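Local coordinates for protein CHAD domain (PDB 6QV5) that probably binds inorganic polyphosphate through an all-helical CHAD domain built from four-helix bundles, and also carries a zinc ion, at residues 28-33 with 162-167; 35-40 with 64-69; 172-177 with 216-221. All blocks are in the same frame, centred on the assembly; numbering follows the deposited sequence.

Contact 1: residues 28-33 with 162-167; sequences EAFPAI and ETAPLL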
loop_
_atom_site.group_PDB
_atom_site.type_symbol
_atom_site.label_atom_id
_atom_site.label_comp_id
_atom_site.label_asym_id
_atom_site.label_seq_id
_atom_site.Cartn_x
_atom_site.Cartn_y
_atom_site.Cartn_z
ATOM N N GLU A 28 -19.485 -8.638 13.453
ATOM C CA GLU A 28 -18.427 -9.621 13.704
ATOM C C GLU A 28 -17.264 -9.439 12.727
ATOM O O GLU A 28 -16.110 -9.594 13.126
ATOM C CB GLU A 28 -18.980 -11.054 13.604
ATOM C CG GLU A 28 -20.019 -11.396 14.663
ATOM C CD GLU A 28 -20.739 -12.723 14.501
ATOM O OE1 GLU A 28 -21.004 -13.131 13.347
ATOM O OE2 GLU A 28 -21.058 -13.347 15.538
ATOM N N ALA A 29 -17.570 -9.110 11.453
ATOM C CA ALA A 29 -16.588 -8.908 10.384
ATOM C C ALA A 29 -15.764 -7.632 10.570
ATOM O O ALA A 29 -14.540 -7.691 10.463
ATOM C CB ALA A 29 -17.277 -8.901 9.028
ATOM N N PHE A 30 -16.433 -6.491 10.848
ATOM C CA PHE A 30 -15.822 -5.172 11.069
ATOM C C PHE A 30 -14.688 -5.195 12.124
ATOM O O PHE A 30 -13.588 -4.763 11.775
ATOM C CB PHE A 30 -16.907 -4.127 11.396
ATOM C CG PHE A 30 -16.467 -2.747 11.822
ATOM C CD1 PHE A 30 -16.232 -1.752 10.880
ATOM C CD2 PHE A 30 -16.389 -2.410 13.169
ATOM C CE1 PHE A 30 -15.874 -0.461 11.276
ATOM C CE2 PHE A 30 -16.021 -1.121 13.565
ATOM C CZ PHE A 30 -15.773 -0.153 12.616
ATOM N N PRO A 31 -14.871 -5.715 13.373
ATOM C CA PRO A 31 -13.739 -5.736 14.316
ATOM C C PRO A 31 -12.676 -6.780 13.964
ATOM O O PRO A 31 -11.530 -6.632 14.383
ATOM C CB PRO A 31 -14.402 -6.018 15.665
ATOM C CG PRO A 31 -15.616 -6.786 15.329
ATOM C CD PRO A 31 -16.087 -6.286 13.994
ATOM N N ALA A 32 -13.053 -7.829 13.202
ATOM C CA ALA A 32 -12.131 -8.880 12.768
ATOM C C ALA A 32 -11.210 -8.368 11.658
ATOM O O ALA A 32 -10.021 -8.682 11.673
ATOM C CB ALA A 32 -12.901 -10.104 12.298
ATOM N N ILE A 33 -11.759 -7.563 10.713
ATOM C CA ILE A 33 -11.037 -6.949 9.590
ATOM C C ILE A 33 -10.079 -5.867 10.106
ATOM O O ILE A 33 -8.888 -5.908 9.783
ATOM C CB ILE A 33 -12.023 -6.426 8.493
ATOM C CG1 ILE A 33 -12.653 -7.598 7.711
ATOM C CG2 ILE A 33 -11.352 -5.421 7.530
ATOM C CD1 ILE A 33 -14.010 -7.321 7.099
ATOM N N GLU A 162 -16.400 0.021 20.046
ATOM C CA GLU A 162 -17.606 0.788 20.369
ATOM C C GLU A 162 -18.598 0.809 19.195
ATOM O O GLU A 162 -19.801 0.652 19.414
ATOM C CB GLU A 162 -17.243 2.220 20.809
ATOM C CG GLU A 162 -18.396 2.982 21.450
ATOM C CD GLU A 162 -18.118 4.386 21.958
ATOM O OE1 GLU A 162 -17.096 4.990 21.556
ATOM O OE2 GLU A 162 -18.938 4.889 22.761
ATOM N N THR A 163 -18.095 1.003 17.960
ATOM C CA THR A 163 -18.915 1.078 16.748
ATOM C C THR A 163 -19.352 -0.310 16.233
ATOM O O THR A 163 -20.376 -0.398 15.553
ATOM C CB THR A 163 -18.214 1.920 15.657
ATOM O OG1 THR A 163 -17.428 2.946 16.261
ATOM C CG2 THR A 163 -19.202 2.565 14.696
ATOM N N ALA A 164 -18.592 -1.381 16.566
ATOM C CA ALA A 164 -18.863 -2.761 16.136
ATOM C C ALA A 164 -20.299 -3.275 16.424
ATOM O O ALA A 164 -20.922 -3.723 15.464
ATOM C CB ALA A 164 -17.829 -3.723 16.705
ATOM N N PRO A 165 -20.882 -3.212 17.658
ATOM C CA PRO A 165 -22.252 -3.736 17.833
ATOM C C PRO A 165 -23.366 -2.876 17.228
ATOM O O PRO A 165 -24.501 -3.341 17.123
ATOM C CB PRO A 165 -22.389 -3.866 19.352
ATOM C CG PRO A 165 -21.490 -2.826 19.896
ATOM C CD PRO A 165 -20.336 -2.715 18.942
ATOM N N LEU A 166 -23.040 -1.635 16.818
ATOM C CA LEU A 166 -23.979 -0.672 16.232
ATOM C C LEU A 166 -24.281 -0.930 14.742
ATOM O O LEU A 166 -25.173 -0.285 14.184
ATOM C CB LEU A 166 -23.471 0.777 16.429
ATOM C CG LEU A 166 -23.003 1.200 17.835
ATOM C CD1 LEU A 166 -22.292 2.538 17.791
ATOM C CD2 LEU A 166 -24.158 1.263 18.821
ATOM N N LEU A 167 -23.551 -1.868 14.104
ATOM C CA LEU A 167 -23.720 -2.188 12.684
ATOM C C LEU A 167 -24.765 -3.272 12.426
ATOM O O LEU A 167 -24.775 -4.300 13.107
ATOM C CB LEU A 167 -22.378 -2.542 12.018
ATOM C CG LEU A 167 -21.225 -1.535 12.173
ATOM C CD1 LEU A 167 -19.970 -2.068 11.556
ATOM C CD2 LEU A 167 -21.556 -0.185 11.551
#
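Phe30 and Leu167 meet in a small, purely apolar contact near one end of the helical domain, where the early part of helix 26-42 faces the chain leaving helix 147-163. No hydrogen bond crosses between residues 28-33 and 162-167, and they bury only 198 Å² together. The backbones come nearest at Pro31 and Ala164, whose CA atoms are 6.2 Å apart. Phe30 contributes the largest share of the surface, 73 Å²: with CG anti to its backbone nitrogen (chi1 173°), the ring extends from its helix to the other segment. There CD1 of Leu167 sits over one face, 4.0 Å from the ring centroid and 26° off the ring normal, a CH-pi contact displaced toward the rim at CG of Phe30, which lies 3.6 Å from that methyl. Ala164 fills the angle between ring and proline, its CB lying 4.0 Å from both Phe30 CD2 and Pro31 CG. Phe74 adds an edge-to-face partner for Phe30, while Thr163 turns its hydroxyl back to the Trp159 carbonyl. The helix is kinked at Pro31. Phe30 thus links helix 26-42 to the chain leaving helix 147-163 in the all-alpha CHAD fold, away from the zinc site.

Contact 2: residues 35-40 with 64-69; sequences GNCLEH and VRRLRS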
loop_
_atom_site.group_PDB
_atom_site.type_symbol
_atom_site.label_atom_id
_atom_site.label_comp_id
_atom_site.label_asym_id
_atom_site.label_seq_id
_atom_site.Cartn_x
_atom_site.Cartn_y
_atom_site.Cartn_z
ATOM N N GLY A 35 -9.133 -5.344 13.257
ATOM C CA GLY A 35 -8.264 -5.977 14.245
ATOM C C GLY A 35 -7.076 -6.659 13.593
ATOM O O GLY A 35 -5.970 -6.628 14.135
ATOM N N ASN A 36 -7.304 -7.258 12.406
ATOM C CA ASN A 36 -6.289 -7.919 11.583
ATOM C C ASN A 36 -5.309 -6.868 11.041
ATOM O O ASN A 36 -4.106 -7.130 10.975
ATOM C CB ASN A 36 -6.959 -8.675 10.428
ATOM C CG ASN A 36 -6.023 -9.541 9.625
ATOM O OD1 ASN A 36 -5.334 -9.075 8.713
ATOM N ND2 ASN A 36 -5.987 -10.825 9.944
ATOM N N CYS A 37 -5.833 -5.678 10.670
ATOM C CA CYS A 37 -5.059 -4.547 10.160
ATOM C C CYS A 37 -4.185 -3.951 11.257
ATOM O O CYS A 37 -3.001 -3.714 11.021
ATOM C CB CYS A 37 -5.972 -3.493 9.541
ATOM S SG CYS A 37 -6.704 -3.980 7.960
ATOM N N LEU A 38 -4.763 -3.727 12.458
ATOM C CA LEU A 38 -4.051 -3.176 13.614
ATOM C C LEU A 38 -2.964 -4.121 14.117
ATOM O O LEU A 38 -1.895 -3.645 14.492
ATOM C CB LEU A 38 -5.013 -2.782 14.747
ATOM C CG LEU A 38 -5.932 -1.578 14.484
ATOM C CD1 LEU A 38 -7.093 -1.560 15.464
ATOM C CD2 LEU A 38 -5.170 -0.258 14.537
ATOM N N GLU A 39 -3.213 -5.452 14.078
ATOM C CA GLU A 39 -2.242 -6.483 14.471
ATOM C C GLU A 39 -1.054 -6.479 13.494
ATOM O O GLU A 39 0.092 -6.578 13.932
ATOM C CB GLU A 39 -2.903 -7.874 14.525
ATOM C CG GLU A 39 -1.986 -8.995 15.000
ATOM C CD GLU A 39 -2.460 -10.412 14.730
ATOM O OE1 GLU A 39 -3.002 -10.671 13.630
ATOM O OE2 GLU A 39 -2.269 -11.273 15.618
ATOM N N HIS A 40 -1.335 -6.321 12.182
ATOM C CA HIS A 40 -0.335 -6.265 11.108
ATOM C C HIS A 40 0.631 -5.080 11.302
ATOM O O HIS A 40 1.820 -5.206 11.012
ATOM C CB HIS A 40 -1.035 -6.211 9.733
ATOM C CG HIS A 40 -0.150 -6.469 8.547
ATOM N ND1 HIS A 40 -0.573 -6.177 7.262
ATOM C CD2 HIS A 40 1.097 -6.998 8.482
ATOM C CE1 HIS A 40 0.428 -6.515 6.465
ATOM N NE2 HIS A 40 1.453 -7.016 7.153
ATOM N N VAL A 64 -0.641 -0.293 7.329
ATOM C CA VAL A 64 -1.216 1.055 7.411
ATOM C C VAL A 64 -2.126 1.288 6.194
ATOM O O VAL A 64 -3.243 1.787 6.360
ATOM C CB VAL A 64 -0.123 2.151 7.590
ATOM C CG1 VAL A 64 -0.696 3.561 7.451
ATOM C CG2 VAL A 64 0.583 2.001 8.936
ATOM N N ARG A 65 -1.663 0.881 4.991
ATOM C CA ARG A 65 -2.413 0.980 3.734
ATOM C C ARG A 65 -3.685 0.132 3.778
ATOM O O ARG A 65 -4.738 0.601 3.341
ATOM C CB ARG A 65 -1.548 0.558 2.540
ATOM C CG ARG A 65 -0.746 1.693 1.942
ATOM C CD ARG A 65 -0.352 1.372 0.516
ATOM N NE ARG A 65 0.827 2.130 0.097
ATOM C CZ ARG A 65 2.077 1.695 0.217
ATOM N NH1 ARG A 65 2.325 0.500 0.738
ATOM N NH2 ARG A 65 3.089 2.449 -0.191
ATOM N N ARG A 66 -3.585 -1.105 4.323
ATOM C CA ARG A 66 -4.699 -2.049 4.486
ATOM C C ARG A 66 -5.751 -1.475 5.435
ATOM O O ARG A 66 -6.945 -1.622 5.178
ATOM C CB ARG A 66 -4.200 -3.405 5.013
ATOM C CG ARG A 66 -3.571 -4.286 3.947
ATOM C CD ARG A 66 -3.025 -5.585 4.511
ATOM N NE ARG A 66 -4.089 -6.541 4.817
ATOM C CZ ARG A 66 -4.468 -6.881 6.044
ATOM N NH1 ARG A 66 -5.450 -7.753 6.224
ATOM N NH2 ARG A 66 -3.866 -6.355 7.104
ATOM N N LEU A 67 -5.300 -0.801 6.513
ATOM C CA LEU A 67 -6.159 -0.159 7.506
ATOM C C LEU A 67 -6.933 1.013 6.887
ATOM O O LEU A 67 -8.143 1.109 7.094
ATOM C CB LEU A 67 -5.323 0.305 8.719
ATOM C CG LEU A 67 -6.069 1.011 9.861
ATOM C CD1 LEU A 67 -6.788 0.015 10.763
ATOM C CD2 LEU A 67 -5.118 1.857 10.681
ATOM N N ARG A 68 -6.239 1.882 6.118
ATOM C CA ARG A 68 -6.838 3.042 5.454
ATOM C C ARG A 68 -7.899 2.633 4.425
ATOM O O ARG A 68 -8.960 3.261 4.373
ATOM C CB ARG A 68 -5.764 3.935 4.820
ATOM C CG ARG A 68 -6.173 5.402 4.775
ATOM C CD ARG A 68 -5.526 6.150 3.627
ATOM N NE ARG A 68 -4.154 6.559 3.930
ATOM C CZ ARG A 68 -3.818 7.726 4.473
ATOM N NH1 ARG A 68 -4.754 8.613 4.791
ATOM N NH2 ARG A 68 -2.544 8.016 4.701
ATOM N N SER A 69 -7.627 1.567 3.636
ATOM C CA SER A 69 -8.563 1.041 2.638
ATOM C C SER A 69 -9.781 0.396 3.309
ATOM O O SER A 69 -10.889 0.505 2.781
ATOM C CB SER A 69 -7.872 0.059 1.693
ATOM O OG SER A 69 -7.403 -1.094 2.372
#
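Cys37 and Leu67 mark the nearest backbone approach, CA to CA 5.2 Å, between two almost antiparallel helical segments whose axes pass 8.6 Å apart at 157°. Across this close interface, residues 35-40 and 64-69 bury 317 Å², with an apolar side and a polar one. On the apolar side, CD1 of Leu67 packs against CB of Cys37 at 3.8 Å and also meets the CD2 branch of Leu38, whose side chain bends back from a bond that points away from the partner helix. Met153 and Leu156 of helix 147-163 extend this packing over Leu38. The polar side is organised by Arg66. Its chain is straight at chi2 but bends at chi3, which turns the guanidinium toward the neighbouring helix beside Asn36 and His40. NH1 donates to OD1 of Asn36 at 2.8 Å. The N-H...O angle of this bond is 146°, and the amide and guanidinium planes are steeply inclined, with the donor tilted 31° from the carbonyl plane. NH2 makes a weak, bent bond of 3.3 Å to ND1 of His40. Over one guanidinium face lies SG of Cys37, 3.8 Å from NH2 of Arg66, and Tyr213 and Phe217 of helix 198-217 also pack on this arginine. Second partners hold both acceptors' side chains: Asn36 ND2 reaches the Gln16 carbonyl, and His40 NE2 bonds to Gln59 OE1. With ND1 acting as acceptor and NE2 engaged by Gln59, the imidazole is probably neutral, which would suit a neighbouring arginine. No acidic side chain pairs with Arg66 across these segments; the Asn36 amide, and more weakly the probably neutral His40 imidazole, engage its buried end instead.

Contact 3: residues 172-177 with 216-221; sequences AHFSRQ and EFFHGL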
loop_
_atom_site.group_PDB
_atom_site.type_symbol
_atom_site.label_atom_id
_atom_site.label_comp_id
_atom_site.label_asym_id
_atom_site.label_seq_id
_atom_site.Cartn_x
_atom_site.Cartn_y
_atom_site.Cartn_z
ATOM N N ALA A 172 -22.105 -10.788 4.329
ATOM C CA ALA A 172 -22.373 -11.122 2.926
ATOM C C ALA A 172 -23.137 -10.016 2.197
ATOM O O ALA A 172 -22.850 -9.755 1.028
ATOM C CB ALA A 172 -23.133 -12.437 2.836
ATOM N N HIS A 173 -24.096 -9.363 2.891
ATOM C CA HIS A 173 -24.902 -8.266 2.348
ATOM C C HIS A 173 -24.044 -7.018 2.129
ATOM O O HIS A 173 -24.216 -6.335 1.119
ATOM C CB HIS A 173 -26.086 -7.949 3.275
ATOM C CG HIS A 173 -27.079 -6.996 2.681
ATOM N ND1 HIS A 173 -28.215 -7.449 2.031
ATOM C CD2 HIS A 173 -27.073 -5.642 2.658
ATOM C CE1 HIS A 173 -28.860 -6.363 1.638
ATOM N NE2 HIS A 173 -28.209 -5.252 1.989
ATOM N N PHE A 174 -23.133 -6.721 3.077
ATOM C CA PHE A 174 -22.237 -5.570 2.998
ATOM C C PHE A 174 -21.149 -5.780 1.945
ATOM O O PHE A 174 -20.888 -4.865 1.162
ATOM C CB PHE A 174 -21.621 -5.251 4.376
ATOM C CG PHE A 174 -20.642 -4.098 4.376
ATOM C CD1 PHE A 174 -21.088 -2.783 4.440
ATOM C CD2 PHE A 174 -19.272 -4.328 4.310
ATOM C CE1 PHE A 174 -20.182 -1.720 4.427
ATOM C CE2 PHE A 174 -18.368 -3.263 4.288
ATOM C CZ PHE A 174 -18.829 -1.967 4.356
ATOM N N SER A 175 -20.504 -6.969 1.943
ATOM C CA SER A 175 -19.423 -7.314 1.018
ATOM C C SER A 175 -19.839 -7.292 -0.447
ATOM O O SER A 175 -19.056 -6.827 -1.269
ATOM C CB SER A 175 -18.798 -8.658 1.373
ATOM O OG SER A 175 -19.728 -9.719 1.237
ATOM N N ARG A 176 -21.056 -7.784 -0.777
ATOM C CA ARG A 176 -21.546 -7.811 -2.160
ATOM C C ARG A 176 -21.741 -6.401 -2.741
ATOM O O ARG A 176 -21.464 -6.199 -3.921
ATOM C CB ARG A 176 -22.806 -8.691 -2.327
ATOM C CG ARG A 176 -24.099 -8.157 -1.713
ATOM C CD ARG A 176 -25.284 -9.023 -2.092
ATOM N NE ARG A 176 -25.559 -10.042 -1.078
ATOM C CZ ARG A 176 -26.154 -11.206 -1.320
ATOM N NH1 ARG A 176 -26.530 -11.525 -2.553
ATOM N NH2 ARG A 176 -26.368 -12.065 -0.334
ATOM N N GLN A 177 -22.169 -5.433 -1.904
ATOM C CA GLN A 177 -22.376 -4.034 -2.295
ATOM C C GLN A 177 -21.035 -3.348 -2.583
ATOM O O GLN A 177 -20.929 -2.597 -3.554
ATOM C CB GLN A 177 -23.149 -3.268 -1.206
ATOM C CG GLN A 177 -24.604 -3.710 -1.041
ATOM C CD GLN A 177 -25.273 -3.083 0.159
ATOM O OE1 GLN A 177 -24.761 -3.110 1.286
ATOM N NE2 GLN A 177 -26.453 -2.519 -0.051
ATOM N N GLU A 216 -9.343 -9.960 0.307
ATOM C CA GLU A 216 -8.557 -10.637 1.342
ATOM C C GLU A 216 -9.269 -10.525 2.693
ATOM O O GLU A 216 -9.165 -11.441 3.511
ATOM C CB GLU A 216 -7.145 -10.048 1.435
ATOM C CG GLU A 216 -6.193 -10.533 0.354
ATOM C CD GLU A 216 -4.835 -9.853 0.307
ATOM O OE1 GLU A 216 -4.719 -8.692 0.767
ATOM O OE2 GLU A 216 -3.885 -10.483 -0.208
ATOM N N PHE A 217 -9.990 -9.400 2.923
ATOM C CA PHE A 217 -10.756 -9.138 4.145
ATOM C C PHE A 217 -11.956 -10.079 4.248
ATOM O O PHE A 217 -12.176 -10.670 5.305
ATOM C CB PHE A 217 -11.233 -7.671 4.206
ATOM C CG PHE A 217 -10.174 -6.595 4.304
ATOM C CD1 PHE A 217 -9.005 -6.807 5.029
ATOM C CD2 PHE A 217 -10.378 -5.344 3.735
ATOM C CE1 PHE A 217 -8.039 -5.803 5.136
ATOM C CE2 PHE A 217 -9.409 -4.342 3.841
ATOM C CZ PHE A 217 -8.248 -4.578 4.543
ATOM N N PHE A 218 -12.723 -10.214 3.149
ATOM C CA PHE A 218 -13.906 -11.072 3.058
ATOM C C PHE A 218 -13.561 -12.375 2.307
ATOM O O PHE A 218 -14.332 -12.830 1.461
ATOM C CB PHE A 218 -15.063 -10.313 2.372
ATOM C CG PHE A 218 -15.487 -9.022 3.038
ATOM C CD1 PHE A 218 -16.381 -9.030 4.104
ATOM C CD2 PHE A 218 -15.023 -7.796 2.575
ATOM C CE1 PHE A 218 -16.790 -7.835 4.703
ATOM C CE2 PHE A 218 -15.424 -6.602 3.180
ATOM C CZ PHE A 218 -16.307 -6.629 4.240
ATOM N N HIS A 219 -12.403 -12.978 2.646
ATOM C CA HIS A 219 -11.849 -14.195 2.039
ATOM C C HIS A 219 -12.759 -15.435 2.143
ATOM O O HIS A 219 -13.010 -16.084 1.125
ATOM C CB HIS A 219 -10.444 -14.484 2.608
ATOM C CG HIS A 219 -9.857 -15.791 2.170
ATOM N ND1 HIS A 219 -9.690 -16.838 3.059
ATOM C CD2 HIS A 219 -9.434 -16.185 0.946
ATOM C CE1 HIS A 219 -9.166 -17.827 2.354
ATOM N NE2 HIS A 219 -8.996 -17.481 1.077
ATOM N N GLY A 220 -13.237 -15.744 3.349
ATOM C CA GLY A 220 -14.091 -16.903 3.608
ATOM C C GLY A 220 -15.539 -16.794 3.160
ATOM O O GLY A 220 -16.327 -17.710 3.406
ATOM N N LEU A 221 -15.897 -15.682 2.492
ATOM C CA LEU A 221 -17.246 -15.387 2.003
ATOM C C LEU A 221 -17.433 -15.697 0.511
ATOM O O LEU A 221 -18.570 -15.855 0.060
ATOM C CB LEU A 221 -17.557 -13.900 2.261
ATOM C CG LEU A 221 -18.341 -13.541 3.528
ATOM C CD1 LEU A 221 -17.512 -13.753 4.788
ATOM C CD2 LEU A 221 -18.772 -12.098 3.488
#
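Phe218 brings the second segment into contact just after helix 198-217, where it is the first residue to leave helical backbone angles. CG anti to the carbonyl carbon (chi1 -58°) carries its ring toward Ser175 of helix 171-192. Ser175 rests over one face: its CB is 3.8 Å from the ring centroid and 16° off the normal, good geometry for a CH-pi contact. At the far end of the same ring, CZ approaches the edge of Phe174, lying 3.8 Å from CD2 of that residue and near the plane of its ring; the two side chains cross at about a right angle. Phe174 in turn meets the ring of Phe74 with nearly parallel planes, while Met179 and Ile33 also touch Phe218. The contact therefore joins the N-terminal part of helix 171-192 to the turn leaving helix 198-217 in the all-alpha CHAD domain, with aromatic side chains between them. Further on, Leu221 points back to the helix, and a weak backbone bond from its N to Phe218 O spans the intervening turn. Its CD2 methyl packs 3.4 Å from Ser175 OG and 3.7 Å from the backbone N of Ala172. The serine hydroxyl has its polar partner along its own helix, the Ala171 carbonyl, and a weak bond to Tyr222 OH. Backbone hydrogen bonds join Leu221 to Arg302, at the C-terminal end of the modelled chain.

How the contacts relate
From the N terminus, helix 26-42 comes first and serves two contacts. Contact 2 closes a short connection, with 23 residues between its segments, by returning helix 54-73 against helix 26-42. Contact 1 spans 128 residues, enclosing that shorter loop, and brings the end of helix 147-163 back to the earlier part of helix 26-42. Contact 3 follows in series, closing the 38 residues between 172-177 and 216-221. It does not stand apart in space: Ile33 from contact 1 packs on Phe217 and Phe218, while Cys37 and Arg66 from contact 2 also meet Phe217. Helix 26-42 thus touches helices 54-73 and 198-217, and the chain leaving helix 147-163.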